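Condensin complex subunit 3 (Schizosaccharomyces pombe, PDB 5OQR) serves as a regulatory subunit of condensin, the complex required to turn interphase chromatin into condensed, mitotic-like chromosomes. Local coordinates at residues Phe457-Cys462 / Leu500-Lys505; Gln365-Gly370 / Ser403-Leu408; Gln5-Ser10 / Arg59-Phe64; Phe729-Leu734 / Ser767-Ile772. All coordinates share one frame; numbering follows the deposited sequence.

Contact 1 (Phe457-Cys462 / Leu500-Lys505); sequences FNELRC and LPIREK
Leu460 and Ile502 meet near the middle of a surface contact between two almost parallel helices, 457-471 and 500-514, the second belonging to HEAT repeat 7. The axes of the two segments stay 10.2 Å apart at an angle of only 11°, and the gap is bridged mainly by side chains, with backbone carbonyls also taking part. One branch of Leu460 does most of the work. Its CD2 lies 4.1 Å from Ile502 CG1, and the same methyl is 4.0 Å from Pro501 O. Lys505 folds over from beside it: its CG leaves anti to the backbone N (chi1 179°), after which the chain bends at every further torsion and curls back to Leu460. There Lys505 NZ comes within 3.5 Å of Leu460 O, although the hydrogen bond of that amino group goes to Ser464, one turn further along the first helix. Glu459 crosses Ile502 at about a right angle, its extended chain carrying OE1 to 3.4 Å from Ile502 CD1, a polar end against a methyl. Helix 480-495, between the two in sequence, packs against both segments, its Leu490 on Cys462 and its Ala494 on Ile502; helix 416-434 packs on Arg461 and Cys462.

Contact 2 (Gln365-Gly370 / Ser403-Leu408); sequences QLLYIG and SLHIEL
Leu367 sits between Leu404, His405 and Leu408 of the neighbouring helix in this buried contact. Both of its methyls are engaged, in different ways. CD1 lies over one face of the His405 imidazole, 3.9 Å from the ring centroid and 23° off the normal, a CH-pi contact displaced toward the ring's rim; the same methyl is 3.7 Å from Leu404 CB. CD2 turns the other way and meets Leu408 CD2 at 3.4 Å. The imidazole is held at both nitrogens, ND1 hydrogen-bonded to Leu401 O and NE2 to Tyr347 OH, which fixes the plane offered to the leucine. Leu408 has its CG anti to the backbone N (chi1 179°), which sends the chain toward Leu367 and Gly370. Gly370 has no side chain in the way, and Leu408 CD1 lies on its backbone, 3.8 Å from Gly370 C. Toward the partly exposed side the packing thins. Tyr368 leaves its helix pointing away, and only its ring returns, laying one face against Leu404 CD1, about 4.0 Å above the plane; Arg315 adds a cation-pi contact. Glu407 turns outside the two segments, to a salt bridge with a basic side chain of another protein chain. With segment axes 10.0 Å apart and crossing at 20°, this is the near-parallel packing of every second helix in a HEAT-repeat solenoid, helix 378-394 lying between the two in sequence.

Contact 3 (Gln5-Ser10 / Arg59-Phe64); sequences QIISSS and RFLVTF
Phe60 reaches from HEAT repeat 1 toward the short N-terminal helix 3-9, and its ring is met at its edge by Ile7 and obliquely by Ile6 and Ser10. Its CG stands anti to the backbone N (chi1 166°), which carries the phenyl group off its helix and toward these three residues. Ile7 runs across the phenylalanine at about a right angle and touches the ring's edge, near its plane, with CG1 4.0 Å from Phe60 CE1. The tip of the same isoleucine goes on to Leu61, again crosswise, where Ile7 CD1 lies 4.0 Å from Leu61 CD2. Ile6 is a looser neighbour, its CG2 4.4 Å from Phe60 CZ. Ser10 approaches the root of the ring: its CB is 3.7 Å from Phe60 CG, and its OG 3.6 Å from Phe60 CD1. That hydroxyl is not spent on the aromatic group, because it donates a hydrogen bond of 2.8 Å from Ser10 OG to Ile7 O. The bond lies in the carbonyl plane on a lone pair, with a C=O...O angle of 137°, and it ties the buried serine back to the turn before it. His17 adds an edge-to-face ring contact, and Cys21 also touches the phenylalanine. Outward, Gln5 and Ser8 pack on another protein chain. The segment axes stand 119° apart, so the N-terminal helix lies across HEAT repeat 1 instead of alongside it, at the N-terminal end of the alpha solenoid.

Contact 4 (Phe729-Leu734 / Ser767-Ile772); sequences FMISLL and STSLSI
Ile772 projects from the final helix, 767-785, onto helix 725-736 of HEAT repeat 9, where its atoms meet Ile731, Ser732 and Leu734. At the root, CB is 4.1 Å from Ile731 CG2. The CG2 branch stands anti to the backbone N and approaches the backbone of helix 725-736, 3.6 Å from Ile731 O; Leu734 CB flanks this methyl at 4.3 Å. The other branch ends in CD1, which rests over the backbone of the facing helix, 4.1 Å from Ser732 CA. From the opposite helix Ile731 answers in kind, crossing Ile772 at a slant and extending one turn back to Ser769. Its CG2 approaches Ser769 O at 4.0 Å, and its CD1 lies 4.2 Å from Ser769 CB. The hydroxyl of that serine is occupied elsewhere, bonded to Asp766, whose other carboxylate oxygen bonds Thr768 and so holds both residues in the first turn of the helix. No hydrogen bond joins the two segments. Their axes approach to 9.3 Å and cross at 34°, with helix 706-717 behind Leu734: the apolar layering of helices in an alpha solenoid, here at its C-terminal end.

All four contacts join helices of one superhelical chain, in series, and none touches another; the closest pair, contacts 1 and 2, have centres 23 Å apart, whereas contacts 1 and 3 are 83 Å apart on opposite sides of the chain's centre. Contacts 1, 2 and 4 repeat one theme, helices running roughly the same way with a single helix between them in sequence, while contact 3 sets a terminal helix across its neighbour. No two contacts share a helix. The chemistry differs with place: surface contact 1 mixes aliphatic groups with charged ends, buried contacts 2 and 4 rely on branched aliphatics, with an imidazole and a tyrosine ring added in contact 2, and buried contact 3 centres on a phenyl ring.

Contact 1 (Phe457-Cys462 / Leu500-Lys505)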
loop_
_atom_site.group_PDB
_atom_site.type_symbol
_atom_site.label_atom_id
_atom_site.label_comp_id
_atom_site.label_asym_id
_atom_site.label_seq_id
_atom_site.Cartn_x
_atom_site.Cartn_y
_atom_site.Cartn_z
ATOM N N PHE A 457 -27.636 10.107 -29.446
ATOM C CA PHE A 457 -27.397 8.782 -28.882
ATOM C C PHE A 457 -26.859 7.827 -29.936
ATOM O O PHE A 457 -25.971 7.014 -29.657
ATOM C CB PHE A 457 -28.688 8.222 -28.282
ATOM C CG PHE A 457 -29.075 8.849 -26.976
ATOM C CD1 PHE A 457 -28.383 8.544 -25.816
ATOM C CD2 PHE A 457 -30.139 9.733 -26.904
ATOM C CE1 PHE A 457 -28.737 9.114 -24.612
ATOM C CE2 PHE A 457 -30.499 10.305 -25.702
ATOM C CZ PHE A 457 -29.796 9.996 -24.553
ATOM N N ASN A 458 -27.386 7.913 -31.155
ATOM C CA ASN A 458 -26.953 7.011 -32.215
ATOM C C ASN A 458 -25.503 7.275 -32.598
ATOM O O ASN A 458 -24.700 6.342 -32.709
ATOM C CB ASN A 458 -27.868 7.160 -33.432
ATOM C CG ASN A 458 -27.395 6.347 -34.621
ATOM O OD1 ASN A 458 -26.864 6.891 -35.588
ATOM N ND2 ASN A 458 -27.580 5.035 -34.550
ATOM N N GLU A 459 -25.146 8.544 -32.797
ATOM C CA GLU A 459 -23.787 8.868 -33.212
ATOM C C GLU A 459 -22.778 8.513 -32.127
ATOM O O GLU A 459 -21.689 8.014 -32.427
ATOM C CB GLU A 459 -23.690 10.349 -33.573
ATOM C CG GLU A 459 -22.485 10.691 -34.432
ATOM C CD GLU A 459 -22.515 12.119 -34.935
ATOM O OE1 GLU A 459 -23.445 12.862 -34.555
ATOM O OE2 GLU A 459 -21.613 12.498 -35.711
ATOM N N LEU A 460 -23.119 8.760 -30.861
ATOM C CA LEU A 460 -22.210 8.408 -29.777
ATOM C C LEU A 460 -21.993 6.905 -29.692
ATOM O O LEU A 460 -20.896 6.458 -29.341
ATOM C CB LEU A 460 -22.742 8.940 -28.449
ATOM C CG LEU A 460 -22.563 10.438 -28.206
ATOM C CD1 LEU A 460 -23.316 10.862 -26.960
ATOM C CD2 LEU A 460 -21.090 10.797 -28.081
ATOM N N ARG A 461 -23.017 6.109 -29.997
ATOM C CA ARG A 461 -22.827 4.663 -30.026
ATOM C C ARG A 461 -21.925 4.259 -31.183
ATOM O O ARG A 461 -21.092 3.359 -31.043
ATOM C CB ARG A 461 -24.173 3.951 -30.131
ATOM C CG ARG A 461 -24.083 2.448 -29.895
ATOM C CD ARG A 461 -25.343 1.730 -30.339
ATOM N NE ARG A 461 -26.543 2.488 -30.008
ATOM C CZ ARG A 461 -27.021 2.630 -28.777
ATOM N NH1 ARG A 461 -28.121 3.342 -28.574
ATOM N NH2 ARG A 461 -26.399 2.070 -27.748
ATOM N N CYS A 462 -22.082 4.911 -32.335
ATOM C CA CYS A 462 -21.218 4.618 -33.472
ATOM C C CYS A 462 -19.766 4.917 -33.135
ATOM O O CYS A 462 -18.889 4.066 -33.306
ATOM C CB CYS A 462 -21.667 5.421 -34.694
ATOM S SG CYS A 462 -23.218 4.858 -35.419
ATOM N N LEU A 500 -20.662 19.234 -27.688
ATOM C CA LEU A 500 -19.456 18.967 -26.909
ATOM C C LEU A 500 -19.189 17.479 -26.727
ATOM O O LEU A 500 -18.042 17.050 -26.943
ATOM C CB LEU A 500 -19.558 19.687 -25.562
ATOM C CG LEU A 500 -18.320 19.637 -24.668
ATOM C CD1 LEU A 500 -18.024 21.014 -24.103
ATOM C CD2 LEU A 500 -18.518 18.635 -23.548
ATOM N N PRO A 501 -20.161 16.646 -26.345
ATOM C CA PRO A 501 -19.845 15.220 -26.148
ATOM C C PRO A 501 -19.336 14.538 -27.403
ATOM O O PRO A 501 -18.429 13.700 -27.325
ATOM C CB PRO A 501 -21.183 14.625 -25.683
ATOM C CG PRO A 501 -22.010 15.781 -25.255
ATOM C CD PRO A 501 -21.580 16.935 -26.085
ATOM N N ILE A 502 -19.903 14.864 -28.563
ATOM C CA ILE A 502 -19.469 14.236 -29.806
ATOM C C ILE A 502 -18.050 14.663 -30.148
ATOM O O ILE A 502 -17.225 13.846 -30.570
ATOM C CB ILE A 502 -20.458 14.572 -30.938
ATOM C CG1 ILE A 502 -21.812 13.914 -30.659
ATOM C CG2 ILE A 502 -19.917 14.116 -32.292
ATOM C CD1 ILE A 502 -22.928 14.381 -31.568
ATOM N N ARG A 503 -17.741 15.948 -29.971
ATOM C CA ARG A 503 -16.398 16.435 -30.263
ATOM C C ARG A 503 -15.358 15.735 -29.398
ATOM O O ARG A 503 -14.299 15.333 -29.891
ATOM C CB ARG A 503 -16.338 17.943 -30.047
ATOM C CG ARG A 503 -15.091 18.603 -30.593
ATOM C CD ARG A 503 -14.850 19.923 -29.899
ATOM N NE ARG A 503 -16.096 20.662 -29.709
ATOM C CZ ARG A 503 -16.258 21.650 -28.836
ATOM N NH1 ARG A 503 -15.254 22.028 -28.054
ATOM N NH2 ARG A 503 -17.431 22.260 -28.738
ATOM N N GLU A 504 -15.639 15.587 -28.104
ATOM C CA GLU A 504 -14.706 14.897 -27.223
ATOM C C GLU A 504 -14.530 13.445 -27.641
ATOM O O GLU A 504 -13.409 12.927 -27.656
ATOM C CB GLU A 504 -15.188 14.988 -25.775
ATOM C CG GLU A 504 -15.146 16.395 -25.207
ATOM C CD GLU A 504 -15.632 16.465 -23.772
ATOM O OE1 GLU A 504 -16.114 15.436 -23.253
ATOM O OE2 GLU A 504 -15.529 17.550 -23.164
ATOM N N LYS A 505 -15.626 12.770 -27.988
ATOM C CA LYS A 505 -15.533 11.381 -28.419
ATOM C C LYS A 505 -14.808 11.273 -29.756
ATOM O O LYS A 505 -14.055 10.320 -29.984
ATOM C CB LYS A 505 -16.930 10.771 -28.506
ATOM C CG LYS A 505 -16.958 9.320 -28.962
ATOM C CD LYS A 505 -16.375 8.367 -27.928
ATOM C CE LYS A 505 -17.251 8.256 -26.693
ATOM N NZ LYS A 505 -18.645 7.843 -27.024
#

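Contact 2 (Gln365-Gly370 / Ser403-Leu408)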
loop_
_atom_site.group_PDB
_atom_site.type_symbol
_atom_site.label_atom_id
_atom_site.label_comp_id
_atom_site.label_asym_id
_atom_site.label_seq_id
_atom_site.Cartn_x
_atom_site.Cartn_y
_atom_site.Cartn_z
ATOM N N GLN A 365 -19.624 -11.226 -16.997
ATOM C CA GLN A 365 -18.908 -12.425 -16.574
ATOM C C GLN A 365 -18.859 -13.466 -17.684
ATOM O O GLN A 365 -17.835 -14.131 -17.875
ATOM C CB GLN A 365 -19.560 -13.007 -15.318
ATOM C CG GLN A 365 -19.604 -12.050 -14.137
ATOM C CD GLN A 365 -18.287 -11.330 -13.921
ATOM O OE1 GLN A 365 -17.220 -11.938 -13.974
ATOM N NE2 GLN A 365 -18.354 -10.025 -13.693
ATOM N N LEU A 366 -19.954 -13.624 -18.431
ATOM C CA LEU A 366 -19.983 -14.625 -19.490
ATOM C C LEU A 366 -19.034 -14.258 -20.622
ATOM O O LEU A 366 -18.400 -15.135 -21.219
ATOM C CB LEU A 366 -21.410 -14.789 -20.016
ATOM C CG LEU A 366 -22.449 -15.314 -19.023
ATOM C CD1 LEU A 366 -23.805 -15.423 -19.695
ATOM C CD2 LEU A 366 -22.034 -16.657 -18.447
ATOM N N LEU A 367 -18.923 -12.969 -20.936
ATOM C CA LEU A 367 -17.968 -12.541 -21.952
ATOM C C LEU A 367 -16.536 -12.815 -21.509
ATOM O O LEU A 367 -15.687 -13.185 -22.328
ATOM C CB LEU A 367 -18.164 -11.058 -22.257
ATOM C CG LEU A 367 -19.461 -10.702 -22.981
ATOM C CD1 LEU A 367 -19.711 -9.205 -22.940
ATOM C CD2 LEU A 367 -19.413 -11.192 -24.417
ATOM N N TYR A 368 -16.246 -12.634 -20.218
ATOM C CA TYR A 368 -14.913 -12.945 -19.714
ATOM C C TYR A 368 -14.600 -14.424 -19.874
ATOM O O TYR A 368 -13.488 -14.791 -20.272
ATOM C CB TYR A 368 -14.791 -12.534 -18.244
ATOM C CG TYR A 368 -14.468 -11.074 -18.032
ATOM C CD1 TYR A 368 -13.392 -10.481 -18.673
ATOM C CD2 TYR A 368 -15.240 -10.287 -17.191
ATOM C CE1 TYR A 368 -13.092 -9.149 -18.484
ATOM C CE2 TYR A 368 -14.953 -8.955 -16.997
ATOM C CZ TYR A 368 -13.875 -8.390 -17.645
ATOM O OH TYR A 368 -13.581 -7.060 -17.455
ATOM N N ILE A 369 -15.562 -15.290 -19.560
ATOM C CA ILE A 369 -15.374 -16.718 -19.791
ATOM C C ILE A 369 -15.123 -16.982 -21.267
ATOM O O ILE A 369 -14.285 -17.814 -21.630
ATOM C CB ILE A 369 -16.588 -17.509 -19.273
ATOM C CG1 ILE A 369 -16.748 -17.304 -17.765
ATOM C CG2 ILE A 369 -16.431 -18.992 -19.583
ATOM C CD1 ILE A 369 -18.074 -17.768 -17.219
ATOM N N GLY A 370 -15.837 -16.272 -22.140
ATOM C CA GLY A 370 -15.673 -16.491 -23.566
ATOM C C GLY A 370 -14.331 -16.010 -24.078
ATOM O O GLY A 370 -13.717 -16.653 -24.933
ATOM N N SER A 403 -17.318 -2.728 -25.072
ATOM C CA SER A 403 -15.899 -3.029 -25.229
ATOM C C SER A 403 -15.652 -4.530 -25.221
ATOM O O SER A 403 -14.946 -5.060 -26.086
ATOM C CB SER A 403 -15.100 -2.344 -24.123
ATOM O OG SER A 403 -15.407 -0.963 -24.062
ATOM N N LEU A 404 -16.220 -5.236 -24.243
ATOM C CA LEU A 404 -16.026 -6.679 -24.168
ATOM C C LEU A 404 -16.632 -7.394 -25.369
ATOM O O LEU A 404 -16.088 -8.407 -25.824
ATOM C CB LEU A 404 -16.623 -7.217 -22.870
ATOM C CG LEU A 404 -15.917 -6.786 -21.582
ATOM C CD1 LEU A 404 -16.668 -7.310 -20.373
ATOM C CD2 LEU A 404 -14.475 -7.267 -21.554
ATOM N N HIS A 405 -17.750 -6.891 -25.894
ATOM C CA HIS A 405 -18.332 -7.483 -27.093
ATOM C C HIS A 405 -17.390 -7.351 -28.279
ATOM O O HIS A 405 -17.130 -8.323 -28.994
ATOM C CB HIS A 405 -19.675 -6.825 -27.408
ATOM C CG HIS A 405 -20.831 -7.433 -26.680
ATOM N ND1 HIS A 405 -21.302 -6.939 -25.483
ATOM C CD2 HIS A 405 -21.607 -8.499 -26.978
ATOM C CE1 HIS A 405 -22.321 -7.674 -25.077
ATOM N NE2 HIS A 405 -22.525 -8.628 -25.966
ATOM N N ILE A 406 -16.875 -6.143 -28.506
ATOM C CA ILE A 406 -15.989 -5.909 -29.640
ATOM C C ILE A 406 -14.641 -6.582 -29.422
ATOM O O ILE A 406 -13.995 -7.016 -30.382
ATOM C CB ILE A 406 -15.849 -4.397 -29.882
ATOM C CG1 ILE A 406 -17.202 -3.825 -30.318
ATOM C CG2 ILE A 406 -14.766 -4.109 -30.923
ATOM C CD1 ILE A 406 -17.242 -2.321 -30.473
ATOM N N GLU A 407 -14.192 -6.683 -28.172
ATOM C CA GLU A 407 -12.952 -7.397 -27.888
ATOM C C GLU A 407 -13.104 -8.886 -28.170
ATOM O O GLU A 407 -12.211 -9.509 -28.754
ATOM C CB GLU A 407 -12.542 -7.160 -26.435
ATOM C CG GLU A 407 -11.282 -7.885 -26.008
ATOM C CD GLU A 407 -10.908 -7.595 -24.566
ATOM O OE1 GLU A 407 -11.543 -6.712 -23.951
ATOM O OE2 GLU A 407 -9.982 -8.254 -24.047
ATOM N N LEU A 408 -14.231 -9.472 -27.762
ATOM C CA LEU A 408 -14.491 -10.877 -28.051
ATOM C C LEU A 408 -14.703 -11.109 -29.541
ATOM O O LEU A 408 -14.325 -12.161 -30.065
ATOM C CB LEU A 408 -15.706 -11.344 -27.250
ATOM C CG LEU A 408 -16.177 -12.787 -27.408
ATOM C CD1 LEU A 408 -15.092 -13.770 -27.031
ATOM C CD2 LEU A 408 -17.415 -13.004 -26.558
#

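Contact 3 (Gln5-Ser10 / Arg59-Phe64)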
loop_
_atom_site.group_PDB
_atom_site.type_symbol
_atom_site.label_atom_id
_atom_site.label_comp_id
_atom_site.label_asym_id
_atom_site.label_seq_id
_atom_site.Cartn_x
_atom_site.Cartn_y
_atom_site.Cartn_z
ATOM N N GLN A 5 11.865 -18.513 50.237
ATOM C CA GLN A 5 12.684 -19.450 49.478
ATOM C C GLN A 5 11.843 -20.345 48.579
ATOM O O GLN A 5 12.330 -20.795 47.536
ATOM C CB GLN A 5 13.532 -20.306 50.420
ATOM C CG GLN A 5 14.763 -19.588 50.956
ATOM C CD GLN A 5 15.863 -20.544 51.374
ATOM O OE1 GLN A 5 15.718 -21.761 51.271
ATOM N NE2 GLN A 5 16.977 -19.994 51.844
ATOM N N ILE A 6 10.595 -20.626 48.963
ATOM C CA ILE A 6 9.675 -21.286 48.040
ATOM C C ILE A 6 9.598 -20.488 46.747
ATOM O O ILE A 6 9.690 -21.037 45.643
ATOM C CB ILE A 6 8.282 -21.445 48.676
ATOM C CG1 ILE A 6 8.360 -22.261 49.970
ATOM C CG2 ILE A 6 7.325 -22.119 47.691
ATOM C CD1 ILE A 6 7.075 -22.246 50.772
ATOM N N ILE A 7 9.441 -19.170 46.874
ATOM C CA ILE A 7 9.375 -18.301 45.704
ATOM C C ILE A 7 10.691 -18.348 44.938
ATOM O O ILE A 7 10.714 -18.521 43.715
ATOM C CB ILE A 7 9.013 -16.867 46.132
ATOM C CG1 ILE A 7 7.627 -16.858 46.784
ATOM C CG2 ILE A 7 9.060 -15.923 44.937
ATOM C CD1 ILE A 7 7.177 -15.508 47.297
ATOM N N SER A 8 11.811 -18.196 45.651
ATOM C CA SER A 8 13.115 -18.267 45.006
ATOM C C SER A 8 13.322 -19.593 44.285
ATOM O O SER A 8 14.172 -19.674 43.393
ATOM C CB SER A 8 14.224 -18.058 46.039
ATOM O OG SER A 8 15.472 -17.839 45.408
ATOM N N SER A 9 12.566 -20.630 44.652
ATOM C CA SER A 9 12.671 -21.917 43.975
ATOM C C SER A 9 11.844 -21.961 42.696
ATOM O O SER A 9 12.226 -22.651 41.744
ATOM C CB SER A 9 12.241 -23.040 44.916
ATOM O OG SER A 9 10.968 -22.774 45.478
ATOM N N SER A 10 10.721 -21.238 42.648
ATOM C CA SER A 10 9.971 -21.099 41.403
ATOM C C SER A 10 10.767 -20.362 40.336
ATOM O O SER A 10 10.300 -20.246 39.199
ATOM C CB SER A 10 8.657 -20.357 41.661
ATOM O OG SER A 10 8.855 -18.955 41.660
ATOM N N ARG A 59 4.927 -15.346 37.240
ATOM C CA ARG A 59 3.961 -16.347 36.802
ATOM C C ARG A 59 3.533 -17.235 37.962
ATOM O O ARG A 59 2.351 -17.571 38.095
ATOM C CB ARG A 59 4.554 -17.193 35.675
ATOM C CG ARG A 59 4.627 -16.487 34.332
ATOM C CD ARG A 59 3.261 -16.361 33.687
ATOM N NE ARG A 59 3.344 -15.730 32.373
ATOM C CZ ARG A 59 3.770 -16.342 31.273
ATOM N NH1 ARG A 59 4.163 -17.609 31.320
ATOM N NH2 ARG A 59 3.812 -15.685 30.122
ATOM N N PHE A 60 4.482 -17.626 38.816
ATOM C CA PHE A 60 4.144 -18.463 39.962
ATOM C C PHE A 60 3.160 -17.762 40.887
ATOM O O PHE A 60 2.245 -18.395 41.428
ATOM C CB PHE A 60 5.410 -18.841 40.731
ATOM C CG PHE A 60 5.140 -19.408 42.096
ATOM C CD1 PHE A 60 5.664 -18.806 43.226
ATOM C CD2 PHE A 60 4.349 -20.533 42.248
ATOM C CE1 PHE A 60 5.412 -19.323 44.481
ATOM C CE2 PHE A 60 4.093 -21.053 43.501
ATOM C CZ PHE A 60 4.625 -20.447 44.617
ATOM N N LEU A 61 3.330 -16.456 41.085
ATOM C CA LEU A 61 2.498 -15.741 42.045
ATOM C C LEU A 61 1.063 -15.623 41.547
ATOM O O LEU A 61 0.119 -15.984 42.258
ATOM C CB LEU A 61 3.104 -14.368 42.332
ATOM C CG LEU A 61 4.500 -14.433 42.965
ATOM C CD1 LEU A 61 5.124 -13.052 43.067
ATOM C CD2 LEU A 61 4.453 -15.093 44.339
ATOM N N VAL A 62 0.875 -15.132 40.319
ATOM C CA VAL A 62 -0.471 -15.081 39.749
ATOM C C VAL A 62 -1.106 -16.463 39.795
ATOM O O VAL A 62 -2.316 -16.604 40.009
ATOM C CB VAL A 62 -0.433 -14.523 38.313
ATOM C CG1 VAL A 62 0.143 -13.118 38.299
ATOM C CG2 VAL A 62 0.365 -15.439 37.391
ATOM N N THR A 63 -0.296 -17.506 39.604
ATOM C CA THR A 63 -0.814 -18.867 39.657
ATOM C C THR A 63 -1.287 -19.217 41.060
ATOM O O THR A 63 -2.345 -19.836 41.229
ATOM C CB THR A 63 0.258 -19.855 39.195
ATOM O OG1 THR A 63 0.831 -19.406 37.962
ATOM C CG2 THR A 63 -0.341 -21.236 38.985
ATOM N N PHE A 64 -0.522 -18.827 42.081
ATOM C CA PHE A 64 -0.894 -19.165 43.450
ATOM C C PHE A 64 -2.109 -18.369 43.907
ATOM O O PHE A 64 -2.985 -18.907 44.595
ATOM C CB PHE A 64 0.284 -18.922 44.389
ATOM C CG PHE A 64 -0.063 -19.074 45.839
ATOM C CD1 PHE A 64 -0.386 -20.315 46.360
ATOM C CD2 PHE A 64 -0.066 -17.978 46.682
ATOM C CE1 PHE A 64 -0.706 -20.459 47.695
ATOM C CE2 PHE A 64 -0.382 -18.117 48.017
ATOM C CZ PHE A 64 -0.704 -19.360 48.525
#

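Contact 4 (Phe729-Leu734 / Ser767-Ile772)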
loop_
_atom_site.group_PDB
_atom_site.type_symbol
_atom_site.label_atom_id
_atom_site.label_comp_id
_atom_site.label_asym_id
_atom_site.label_seq_id
_atom_site.Cartn_x
_atom_site.Cartn_y
_atom_site.Cartn_z
ATOM N N PHE A 729 23.397 22.786 5.901
ATOM C CA PHE A 729 22.690 21.548 5.602
ATOM C C PHE A 729 23.338 20.806 4.442
ATOM O O PHE A 729 23.437 19.575 4.465
ATOM C CB PHE A 729 21.224 21.844 5.295
ATOM C CG PHE A 729 20.432 20.626 4.951
ATOM C CD1 PHE A 729 19.987 20.416 3.659
ATOM C CD2 PHE A 729 20.154 19.674 5.914
ATOM C CE1 PHE A 729 19.267 19.287 3.339
ATOM C CE2 PHE A 729 19.435 18.542 5.601
ATOM C CZ PHE A 729 18.995 18.345 4.312
ATOM N N MET A 730 23.787 21.533 3.418
ATOM C CA MET A 730 24.437 20.878 2.289
ATOM C C MET A 730 25.711 20.169 2.718
ATOM O O MET A 730 26.047 19.113 2.172
ATOM C CB MET A 730 24.736 21.898 1.191
ATOM C CG MET A 730 23.501 22.600 0.644
ATOM S SD MET A 730 22.244 21.465 0.021
ATOM C CE MET A 730 23.040 20.847 -1.456
ATOM N N ILE A 731 26.432 20.728 3.694
ATOM C CA ILE A 731 27.624 20.066 4.212
ATOM C C ILE A 731 27.235 18.829 5.008
ATOM O O ILE A 731 27.937 17.813 4.983
ATOM C CB ILE A 731 28.453 21.054 5.056
ATOM C CG1 ILE A 731 29.067 22.126 4.156
ATOM C CG2 ILE A 731 29.563 20.333 5.829
ATOM C CD1 ILE A 731 29.591 23.330 4.906
ATOM N N SER A 732 26.109 18.894 5.722
ATOM C CA SER A 732 25.627 17.744 6.480
ATOM C C SER A 732 25.528 16.496 5.616
ATOM O O SER A 732 25.699 15.379 6.116
ATOM C CB SER A 732 24.263 18.061 7.092
ATOM O OG SER A 732 23.324 18.395 6.086
ATOM N N LEU A 733 25.259 16.660 4.320
ATOM C CA LEU A 733 25.060 15.505 3.453
ATOM C C LEU A 733 26.360 14.759 3.192
ATOM O O LEU A 733 26.340 13.540 2.990
ATOM C CB LEU A 733 24.429 15.952 2.136
ATOM C CG LEU A 733 23.163 16.794 2.302
ATOM C CD1 LEU A 733 22.672 17.279 0.956
ATOM C CD2 LEU A 733 22.084 16.003 3.023
ATOM N N LEU A 734 27.495 15.464 3.192
ATOM C CA LEU A 734 28.778 14.804 2.970
ATOM C C LEU A 734 29.018 13.693 3.982
ATOM O O LEU A 734 29.670 12.695 3.663
ATOM C CB LEU A 734 29.907 15.830 3.031
ATOM C CG LEU A 734 29.979 16.806 1.858
ATOM C CD1 LEU A 734 30.776 18.033 2.243
ATOM C CD2 LEU A 734 30.594 16.135 0.644
ATOM N N SER A 767 31.515 24.794 14.094
ATOM C CA SER A 767 32.340 23.664 14.504
ATOM C C SER A 767 31.931 22.383 13.787
ATOM O O SER A 767 32.778 21.677 13.231
ATOM C CB SER A 767 32.249 23.479 16.018
ATOM O OG SER A 767 32.884 24.542 16.700
ATOM N N THR A 768 30.636 22.058 13.804
ATOM C CA THR A 768 30.194 20.793 13.225
ATOM C C THR A 768 30.478 20.747 11.727
ATOM O O THR A 768 30.923 19.719 11.206
ATOM C CB THR A 768 28.705 20.572 13.500
ATOM O OG1 THR A 768 27.930 21.559 12.811
ATOM C CG2 THR A 768 28.416 20.652 14.992
ATOM N N SER A 769 30.234 21.851 11.019
ATOM C CA SER A 769 30.596 21.913 9.607
ATOM C C SER A 769 32.072 21.593 9.414
ATOM O O SER A 769 32.432 20.702 8.637
ATOM C CB SER A 769 30.272 23.295 9.040
ATOM O OG SER A 769 28.916 23.637 9.252
ATOM N N LEU A 770 32.945 22.311 10.127
ATOM C CA LEU A 770 34.378 22.067 10.017
ATOM C C LEU A 770 34.732 20.635 10.383
ATOM O O LEU A 770 35.650 20.054 9.795
ATOM C CB LEU A 770 35.137 23.045 10.913
ATOM C CG LEU A 770 35.028 24.514 10.504
ATOM C CD1 LEU A 770 35.328 25.424 11.681
ATOM C CD2 LEU A 770 35.968 24.806 9.349
ATOM N N SER A 771 34.020 20.047 11.344
ATOM C CA SER A 771 34.304 18.672 11.742
ATOM C C SER A 771 33.892 17.687 10.655
ATOM O O SER A 771 34.590 16.698 10.410
ATOM C CB SER A 771 33.593 18.353 13.055
ATOM O OG SER A 771 33.983 17.085 13.552
ATOM N N ILE A 772 32.761 17.938 9.993
ATOM C CA ILE A 772 32.336 17.073 8.898
ATOM C C ILE A 772 33.315 17.168 7.738
ATOM O O ILE A 772 33.704 16.151 7.151
ATOM C CB ILE A 772 30.904 17.432 8.458
ATOM C CG1 ILE A 772 29.921 17.217 9.610
ATOM C CG2 ILE A 772 30.479 16.592 7.256
ATOM C CD1 ILE A 772 28.577 17.873 9.388
#